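Local coordinates for protein BIFUNCTIONAL PROTEIN Proline utilization A (PutA) (PDB 5UX5) that probably oxidises proline to glutamate in two steps, through an FAD-dependent proline dehydrogenase barrel and an NAD-dependent aldehyde dehydrogenase module joined in one chain, at residues A[470-475]-A[533-538]; A[481-486]-A[548-553]; A[529-534]-A[558-563]. All coordinates share one frame; numbering follows the deposited sequence.

Contact 1 of 3, residues A[470-475]-A[533-538]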
loop_
_atom_site.group_PDB
_atom_site.type_symbol
_atom_site.label_atom_id
_atom_site.label_comp_id
_atom_site.label_asym_id
_atom_site.label_seq_id
_atom_site.Cartn_x
_atom_site.Cartn_y
_atom_site.Cartn_z
ATOM N N SER A 470 -7.925 -7.628 6.783
ATOM C CA SER A 470 -8.147 -6.702 5.668
ATOM C C SER A 470 -8.514 -5.312 6.171
ATOM O O SER A 470 -9.229 -5.156 7.164
ATOM C CB SER A 470 -9.240 -7.193 4.712
ATOM O OG SER A 470 -10.447 -7.463 5.385
ATOM N N ASP A 471 -8.024 -4.301 5.463
ATOM C CA ASP A 471 -8.265 -2.905 5.812
ATOM C C ASP A 471 -9.711 -2.500 5.556
ATOM O O ASP A 471 -10.461 -3.158 4.825
ATOM C CB ASP A 471 -7.371 -1.977 4.992
ATOM C CG ASP A 471 -5.928 -2.125 5.330
ATOM O OD1 ASP A 471 -5.654 -2.718 6.379
ATOM O OD2 ASP A 471 -5.071 -1.628 4.569
ATOM N N SER A 472 -10.072 -1.354 6.131
ATOM C CA SER A 472 -11.376 -0.763 5.884
ATOM C C SER A 472 -11.477 -0.309 4.425
ATOM O O SER A 472 -10.524 0.227 3.872
ATOM C CB SER A 472 -11.590 0.395 6.856
ATOM O OG SER A 472 -11.470 -0.047 8.206
ATOM N N ASP A 473 -12.643 -0.535 3.793
ATOM C CA ASP A 473 -12.820 -0.235 2.375
ATOM C C ASP A 473 -13.644 1.047 2.192
ATOM O O ASP A 473 -14.879 1.006 2.286
ATOM C CB ASP A 473 -13.502 -1.413 1.669
ATOM C CG ASP A 473 -13.531 -1.266 0.144
ATOM O OD1 ASP A 473 -13.214 -0.168 -0.369
ATOM O OD2 ASP A 473 -13.867 -2.260 -0.549
ATOM N N PRO A 474 -13.026 2.192 1.880
ATOM C CA PRO A 474 -13.814 3.419 1.661
ATOM C C PRO A 474 -14.585 3.435 0.345
ATOM O O PRO A 474 -15.245 4.445 0.042
ATOM C CB PRO A 474 -12.766 4.537 1.708
ATOM C CG PRO A 474 -11.455 3.859 1.412
ATOM C CD PRO A 474 -11.574 2.411 1.786
ATOM N N ALA A 475 -14.521 2.360 -0.453
ATOM C CA ALA A 475 -15.420 2.257 -1.598
ATOM C C ALA A 475 -16.842 1.906 -1.177
ATOM O O ALA A 475 -17.780 2.197 -1.916
ATOM C CB ALA A 475 -14.918 1.214 -2.598
ATOM N N ASN A 533 -13.003 -5.536 16.882
ATOM C CA ASN A 533 -14.262 -4.980 17.375
ATOM C C ASN A 533 -14.138 -3.510 17.765
ATOM O O ASN A 533 -15.130 -2.775 17.722
ATOM C CB ASN A 533 -14.761 -5.781 18.577
ATOM C CG ASN A 533 -15.060 -7.215 18.236
ATOM O OD1 ASN A 533 -15.340 -7.550 17.087
ATOM N ND2 ASN A 533 -14.953 -8.087 19.228
ATOM N N ILE A 534 -12.972 -3.079 18.222
ATOM C CA ILE A 534 -12.756 -1.685 18.568
ATOM C C ILE A 534 -11.920 -0.957 17.507
ATOM O O ILE A 534 -11.326 0.084 17.801
ATOM C CB ILE A 534 -12.147 -1.530 19.969
ATOM C CG1 ILE A 534 -10.837 -2.299 20.084
ATOM C CG2 ILE A 534 -13.110 -1.931 21.038
ATOM C CD1 ILE A 534 -10.141 -2.014 21.368
ATOM N N ARG A 535 -11.898 -1.464 16.262
ATOM C CA ARG A 535 -11.170 -0.760 15.211
ATOM C C ARG A 535 -11.596 0.698 15.143
ATOM O O ARG A 535 -10.760 1.592 14.975
ATOM C CB ARG A 535 -11.378 -1.423 13.839
ATOM C CG ARG A 535 -10.734 -0.594 12.724
ATOM C CD ARG A 535 -10.848 -1.181 11.323
ATOM N NE ARG A 535 -10.272 -2.519 11.214
ATOM C CZ ARG A 535 -9.070 -2.780 10.712
ATOM N NH1 ARG A 535 -8.299 -1.790 10.281
ATOM N NH2 ARG A 535 -8.637 -4.035 10.652
ATOM N N GLN A 536 -12.893 0.968 15.326
ATOM C CA GLN A 536 -13.326 2.349 15.218
ATOM C C GLN A 536 -12.980 3.162 16.447
ATOM O O GLN A 536 -12.669 4.352 16.323
ATOM C CB GLN A 536 -14.818 2.410 14.911
ATOM C CG GLN A 536 -15.041 2.434 13.425
ATOM C CD GLN A 536 -16.134 1.513 12.979
ATOM O OE1 GLN A 536 -17.331 1.746 13.231
ATOM N NE2 GLN A 536 -15.729 0.433 12.308
ATOM N N ASP A 537 -13.009 2.553 17.629
ATOM C CA ASP A 537 -12.472 3.237 18.798
ATOM C C ASP A 537 -10.977 3.527 18.617
ATOM O O ASP A 537 -10.496 4.605 18.993
ATOM C CB ASP A 537 -12.724 2.409 20.058
ATOM C CG ASP A 537 -14.189 2.268 20.377
ATOM O OD1 ASP A 537 -14.769 3.255 20.870
ATOM O OD2 ASP A 537 -14.759 1.175 20.149
ATOM N N LEU A 538 -10.214 2.569 18.066
ATOM C CA LEU A 538 -8.796 2.836 17.874
ATOM C C LEU A 538 -8.610 3.974 16.887
ATOM O O LEU A 538 -7.794 4.865 17.115
ATOM C CB LEU A 538 -8.034 1.580 17.420
ATOM C CG LEU A 538 -7.944 0.418 18.429
ATOM C CD1 LEU A 538 -7.300 -0.808 17.810
ATOM C CD2 LEU A 538 -7.234 0.807 19.683
#
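Ser472 and Arg535, the first residue of helix 535-544, meet by van der Waals contact: the serine hydroxyl lies beside the aliphatic part of the arginine, with OG of Ser472 3.4 Å from CD of Arg535. Ser472 directs its side chain at the helix, and a serine is small enough to bring both its oxygen and the extended segment close to the arginine. A second, looser approach runs between the backbone O of Ser470 and NH2 of Arg535, 3.7 Å apart. Both oxygens stand obliquely to the guanidinium.

The polar interactions of the arginine are made with residues beyond these two segments. Its chain leaves the backbone stretched, CG anti to the backbone N (chi1 174°), then bends at chi3 (-58°), which turns the guanidinium toward helix 550-574. NE forms a salt bridge with OE1 of Glu532, just before the segment; NH1 pairs with Asp554 and NH2 with the hydroxyl of Ser558, both on helix 550-574. Ser472 OG also hydrogen-bonds to Asp554, and Asp471 OD1 to Ser558, so loop and arginine share partners on that helix. Asp471 OD1 is 4.8 Å from NH1 of Arg535, near enough that their opposite charges probably attract weakly, although the charged atoms do not touch.

Within the loop, Ala475 N donates to Asp473 OD1 over 2.8 Å, reaching it from above the carboxylate plane. This is an Asx turn, made just before helix 477-484.

Contact 2 of 3, residues A[481-486]-A[548-553]; sequences EWARTL and KTIAEA
Leu486 and Ile550 reach toward each other tip to tip, in a small apolar contact between segment 481-486, which continues from helix 477-484, and the first turn of helix 550-574, a helix of the aldehyde dehydrogenase module. The meeting point is methyl against methyl, CD1 of Leu486 lying 3.6 Å from CD1 of Ile550. The isoleucine keeps CG1 beside its backbone N (chi1 -62°) and runs on extended through chi2 (-169°), so that CD1 projects well out from the helix. Its branched CB stays at the helix surface while the long arm does the reaching.

The same CD1 methyl of Ile550 also meets Ala483, whose CB is 3.9 Å away. Alanine suits this place because a single methyl meets the isoleucine without crowding it; the CA atoms of Ala483 and Ile550 are 8.2 Å apart. Ile550 thus faces two apolar groups from residues three apart, and Trp200 from a loop also packs against it. Trp482, beside Ala483, instead packs its side chain on Gln536 and Leu539 of helix 535-544.

Each segment has its own local polar bonds. Arg484 and Glu481 form a salt bridge about one turn apart on the exposed side of the segment. Thr549 is the N-cap residue of helix 550-574: its side-chain oxygen takes up an amide of the first turn, Glu552 N lying 3.3 Å from Thr549 OG1.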
loop_
_atom_site.group_PDB
_atom_site.type_symbol
_atom_site.label_atom_id
_atom_site.label_comp_id
_atom_site.label_asym_id
_atom_site.label_seq_id
_atom_site.Cartn_x
_atom_site.Cartn_y
_atom_site.Cartn_z
ATOM N N GLU A 481 -19.701 6.024 6.080
ATOM C CA GLU A 481 -20.666 6.522 7.041
ATOM C C GLU A 481 -20.088 6.510 8.451
ATOM O O GLU A 481 -20.219 7.511 9.172
ATOM C CB GLU A 481 -21.972 5.725 6.957
ATOM C CG GLU A 481 -23.016 5.989 8.081
ATOM C CD GLU A 481 -23.409 7.481 8.327
ATOM O OE1 GLU A 481 -23.970 7.761 9.418
ATOM O OE2 GLU A 481 -23.204 8.362 7.453
ATOM N N TRP A 482 -19.430 5.402 8.867
ATOM C CA TRP A 482 -18.841 5.397 10.206
ATOM C C TRP A 482 -17.556 6.218 10.272
ATOM O O TRP A 482 -17.183 6.682 11.359
ATOM C CB TRP A 482 -18.611 3.958 10.739
ATOM C CG TRP A 482 -17.606 3.046 10.032
ATOM C CD1 TRP A 482 -17.891 1.888 9.357
ATOM C CD2 TRP A 482 -16.171 3.198 9.973
ATOM N NE1 TRP A 482 -16.732 1.313 8.871
ATOM C CE2 TRP A 482 -15.662 2.096 9.234
ATOM C CE3 TRP A 482 -15.269 4.152 10.469
ATOM C CZ2 TRP A 482 -14.287 1.934 8.970
ATOM C CZ3 TRP A 482 -13.910 3.996 10.208
ATOM C CH2 TRP A 482 -13.432 2.893 9.461
ATOM N N ALA A 483 -16.907 6.463 9.131
ATOM C CA ALA A 483 -15.759 7.363 9.115
ATOM C C ALA A 483 -16.162 8.797 9.488
ATOM O O ALA A 483 -15.385 9.519 10.134
ATOM C CB ALA A 483 -15.094 7.305 7.735
ATOM N N ARG A 484 -17.382 9.212 9.133
ATOM C CA ARG A 484 -17.867 10.521 9.537
ATOM C C ARG A 484 -18.091 10.615 11.043
ATOM O O ARG A 484 -17.917 11.692 11.618
ATOM C CB ARG A 484 -19.166 10.848 8.806
ATOM C CG ARG A 484 -18.977 11.272 7.358
ATOM C CD ARG A 484 -20.310 11.548 6.701
ATOM N NE ARG A 484 -20.258 11.396 5.248
ATOM C CZ ARG A 484 -20.695 10.322 4.592
ATOM N NH1 ARG A 484 -21.213 9.306 5.262
ATOM N NH2 ARG A 484 -20.622 10.262 3.268
ATOM N N THR A 485 -18.498 9.521 11.694
ATOM C CA THR A 485 -18.925 9.542 13.093
ATOM C C THR A 485 -17.827 9.149 14.084
ATOM O O THR A 485 -18.142 8.761 15.211
ATOM C CB THR A 485 -20.159 8.641 13.297
ATOM O OG1 THR A 485 -19.791 7.250 13.222
ATOM C CG2 THR A 485 -21.261 8.955 12.281
ATOM N N LEU A 486 -16.555 9.273 13.722
ATOM C CA LEU A 486 -15.499 8.835 14.634
ATOM C C LEU A 486 -15.447 9.705 15.888
ATOM O O LEU A 486 -15.726 10.904 15.854
ATOM C CB LEU A 486 -14.142 8.838 13.928
ATOM C CG LEU A 486 -13.793 7.662 13.003
ATOM C CD1 LEU A 486 -12.412 7.851 12.424
ATOM C CD2 LEU A 486 -13.893 6.305 13.739
ATOM N N LYS A 548 -2.998 11.168 13.294
ATOM C CA LYS A 548 -2.901 10.443 12.032
ATOM C C LYS A 548 -4.201 10.549 11.235
ATOM O O LYS A 548 -5.289 10.646 11.800
ATOM C CB LYS A 548 -2.574 8.966 12.305
ATOM C CG LYS A 548 -1.427 8.804 13.289
ATOM C CD LYS A 548 -0.909 7.368 13.399
ATOM C CE LYS A 548 -0.399 6.874 12.068
ATOM N NZ LYS A 548 0.445 5.685 12.142
ATOM N N THR A 549 -4.086 10.504 9.911
ATOM C CA THR A 549 -5.277 10.346 9.087
ATOM C C THR A 549 -5.801 8.918 9.183
ATOM O O THR A 549 -5.103 8.006 9.626
ATOM C CB THR A 549 -4.989 10.679 7.622
ATOM O OG1 THR A 549 -4.061 9.730 7.063
ATOM C CG2 THR A 549 -4.440 12.104 7.485
ATOM N N ILE A 550 -7.064 8.734 8.800
ATOM C CA ILE A 550 -7.608 7.386 8.682
ATOM C C ILE A 550 -6.763 6.545 7.730
ATOM O O ILE A 550 -6.475 5.359 7.992
ATOM C CB ILE A 550 -9.068 7.438 8.226
ATOM C CG1 ILE A 550 -9.931 8.158 9.244
ATOM C CG2 ILE A 550 -9.606 6.061 8.053
ATOM C CD1 ILE A 550 -11.407 7.981 8.949
ATOM N N ALA A 551 -6.348 7.136 6.608
ATOM C CA ALA A 551 -5.634 6.351 5.616
ATOM C C ALA A 551 -4.335 5.803 6.187
ATOM O O ALA A 551 -3.861 4.743 5.753
ATOM C CB ALA A 551 -5.373 7.179 4.354
ATOM N N GLU A 552 -3.765 6.487 7.177
ATOM C CA GLU A 552 -2.554 6.031 7.841
ATOM C C GLU A 552 -2.860 5.193 9.075
ATOM O O GLU A 552 -2.199 4.179 9.322
ATOM C CB GLU A 552 -1.689 7.233 8.236
ATOM C CG GLU A 552 -1.081 7.996 7.075
ATOM C CD GLU A 552 0.113 7.292 6.464
ATOM O OE1 GLU A 552 0.747 6.478 7.169
ATOM O OE2 GLU A 552 0.434 7.560 5.286
ATOM N N ALA A 553 -3.882 5.561 9.841
ATOM C CA ALA A 553 -4.152 4.834 11.077
ATOM C C ALA A 553 -4.807 3.468 10.830
ATOM O O ALA A 553 -4.530 2.522 11.572
ATOM C CB ALA A 553 -5.008 5.700 11.994
#

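Contact 3 of 3, residues A[529-534]-A[558-563]; sequences DELENI and SEAIDF
Two nearly antiparallel helices of the aldehyde dehydrogenase module pack here: the end of helix 517-533 against the middle of helix 550-574, with local axes 9.2 Å apart and 166° between their directions. Leu531 and Ile561 meet at the centre, CB of the leucine 3.5 Å from CG1 of the isoleucine, where their CA atoms are 6.3 Å apart. Leu531 also reaches along the partner helix with CD1, which lies 3.8 Å from the backbone O of Ala560. The small side chain of Ala560 leaves room for that methyl, and Leu602 and Phe606 of helix 599-611 cover the leucine further.

Glu532 lies at the border of the interface, and its side chain crosses that of Ile561 at about a right angle. CG stands anti to the backbone N (chi1 -170°), and a bend at chi2 (58°) folds the carboxylate back over the isoleucine. Glutamate serves two needs at once: its carbon chain can cover an apolar neighbour while OE1 forms a salt bridge with NE of Arg535. OE2 of Glu532 rests 3.4 Å from CD1 of Ile561.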
loop_
_atom_site.group_PDB
_atom_site.type_symbol
_atom_site.label_atom_id
_atom_site.label_comp_id
_atom_site.label_asym_id
_atom_site.label_seq_id
_atom_site.Cartn_x
_atom_site.Cartn_y
_atom_site.Cartn_z
ATOM N N ASP A 529 -9.376 -10.841 17.668
ATOM C CA ASP A 529 -10.807 -10.639 17.451
ATOM C C ASP A 529 -11.290 -9.361 18.124
ATOM O O ASP A 529 -12.052 -8.589 17.525
ATOM C CB ASP A 529 -11.611 -11.832 17.977
ATOM C CG ASP A 529 -11.469 -13.080 17.115
ATOM O OD1 ASP A 529 -10.844 -13.006 16.033
ATOM O OD2 ASP A 529 -11.992 -14.141 17.526
ATOM N N GLU A 530 -10.847 -9.121 19.373
ATOM C CA GLU A 530 -11.297 -7.952 20.132
ATOM C C GLU A 530 -10.698 -6.658 19.601
ATOM O O GLU A 530 -11.353 -5.610 19.638
ATOM C CB GLU A 530 -10.947 -8.092 21.611
ATOM C CG GLU A 530 -11.705 -9.169 22.360
ATOM C CD GLU A 530 -13.171 -8.856 22.470
ATOM O OE1 GLU A 530 -13.579 -7.721 22.124
ATOM O OE2 GLU A 530 -13.925 -9.756 22.898
ATOM N N LEU A 531 -9.470 -6.696 19.101
ATOM C CA LEU A 531 -8.940 -5.496 18.470
ATOM C C LEU A 531 -9.815 -5.088 17.301
ATOM O O LEU A 531 -10.141 -3.906 17.150
ATOM C CB LEU A 531 -7.492 -5.713 18.019
ATOM C CG LEU A 531 -6.462 -5.669 19.133
ATOM C CD1 LEU A 531 -5.119 -6.075 18.594
ATOM C CD2 LEU A 531 -6.400 -4.271 19.666
ATOM N N GLU A 532 -10.246 -6.064 16.492
ATOM C CA GLU A 532 -11.100 -5.776 15.339
ATOM C C GLU A 532 -12.408 -5.098 15.758
ATOM O O GLU A 532 -12.848 -4.149 15.106
ATOM C CB GLU A 532 -11.373 -7.071 14.565
ATOM C CG GLU A 532 -12.046 -6.868 13.231
ATOM C CD GLU A 532 -11.244 -5.967 12.290
ATOM O OE1 GLU A 532 -11.597 -4.758 12.201
ATOM O OE2 GLU A 532 -10.262 -6.462 11.660
ATOM N N ASN A 533 -13.003 -5.536 16.882
ATOM C CA ASN A 533 -14.262 -4.980 17.375
ATOM C C ASN A 533 -14.138 -3.510 17.765
ATOM O O ASN A 533 -15.130 -2.775 17.722
ATOM C CB ASN A 533 -14.761 -5.781 18.577
ATOM C CG ASN A 533 -15.060 -7.215 18.236
ATOM O OD1 ASN A 533 -15.340 -7.550 17.087
ATOM N ND2 ASN A 533 -14.953 -8.087 19.228
ATOM N N ILE A 534 -12.972 -3.079 18.222
ATOM C CA ILE A 534 -12.756 -1.685 18.568
ATOM C C ILE A 534 -11.920 -0.957 17.507
ATOM O O ILE A 534 -11.326 0.084 17.801
ATOM C CB ILE A 534 -12.147 -1.530 19.969
ATOM C CG1 ILE A 534 -10.837 -2.299 20.084
ATOM C CG2 ILE A 534 -13.110 -1.931 21.038
ATOM C CD1 ILE A 534 -10.141 -2.014 21.368
ATOM N N SER A 558 -4.803 -2.932 11.379
ATOM C CA SER A 558 -4.643 -4.241 10.775
ATOM C C SER A 558 -3.325 -4.868 11.184
ATOM O O SER A 558 -3.283 -6.069 11.491
ATOM C CB SER A 558 -4.769 -4.147 9.266
ATOM O OG SER A 558 -6.112 -3.785 8.988
ATOM N N GLU A 559 -2.247 -4.066 11.208
ATOM C CA GLU A 559 -0.956 -4.569 11.647
ATOM C C GLU A 559 -1.045 -5.095 13.077
ATOM O O GLU A 559 -0.486 -6.156 13.400
ATOM C CB GLU A 559 0.114 -3.477 11.505
ATOM C CG GLU A 559 1.576 -3.987 11.468
ATOM C CD GLU A 559 2.619 -2.882 11.263
ATOM O OE1 GLU A 559 2.307 -1.722 11.543
ATOM O OE2 GLU A 559 3.752 -3.152 10.803
ATOM N N ALA A 560 -1.749 -4.371 13.952
ATOM C CA ALA A 560 -1.843 -4.815 15.335
ATOM C C ALA A 560 -2.617 -6.123 15.432
ATOM O O ALA A 560 -2.293 -6.984 16.252
ATOM C CB ALA A 560 -2.491 -3.733 16.201
ATOM N N ILE A 561 -3.657 -6.288 14.619
ATOM C CA ILE A 561 -4.357 -7.564 14.609
ATOM C C ILE A 561 -3.467 -8.667 14.026
ATOM O O ILE A 561 -3.385 -9.779 14.570
ATOM C CB ILE A 561 -5.702 -7.404 13.878
ATOM C CG1 ILE A 561 -6.556 -6.415 14.680
ATOM C CG2 ILE A 561 -6.430 -8.740 13.790
ATOM C CD1 ILE A 561 -7.828 -5.922 14.027
ATOM N N ASP A 562 -2.773 -8.373 12.928
ATOM C CA ASP A 562 -1.899 -9.366 12.318
ATOM C C ASP A 562 -0.801 -9.828 13.274
ATOM O O ASP A 562 -0.456 -11.013 13.288
ATOM C CB ASP A 562 -1.283 -8.829 11.022
ATOM C CG ASP A 562 -2.284 -8.752 9.867
ATOM O OD1 ASP A 562 -3.449 -9.190 10.015
ATOM O OD2 ASP A 562 -1.889 -8.252 8.790
ATOM N N PHE A 563 -0.212 -8.911 14.058
ATOM C CA PHE A 563 0.824 -9.347 14.995
ATOM C C PHE A 563 0.289 -10.424 15.938
ATOM O O PHE A 563 0.983 -11.405 16.225
ATOM C CB PHE A 563 1.398 -8.178 15.789
ATOM C CG PHE A 563 2.401 -7.348 15.028
ATOM C CD1 PHE A 563 3.384 -7.942 14.255
ATOM C CD2 PHE A 563 2.346 -5.945 15.078
ATOM C CE1 PHE A 563 4.323 -7.143 13.538
ATOM C CE2 PHE A 563 3.255 -5.146 14.360
ATOM C CZ PHE A 563 4.240 -5.735 13.585
#

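The three contacts lie along one group of helices in the aldehyde dehydrogenase module. Along the chain come the loop 470-475 and helix 477-484, then helices 517-533, 535-544 and 550-574. Helix 550-574 serves contact 2 with its first turn and contact 3 about three turns later, their centres about 16 Å apart. Contact 1 lies between, its centre about 8 Å from that of contact 2 and about 10 Å from that of contact 3, with which it shares Asn533 and Ile534. Trp482 bridges contacts 1 and 2, and Ser558, through probable hydrogen bonds, bridges contacts 1 and 3. Contacts 1 and 2 thus pack the loop 470-475 and segment 481-486 against helices of the aldehyde dehydrogenase module.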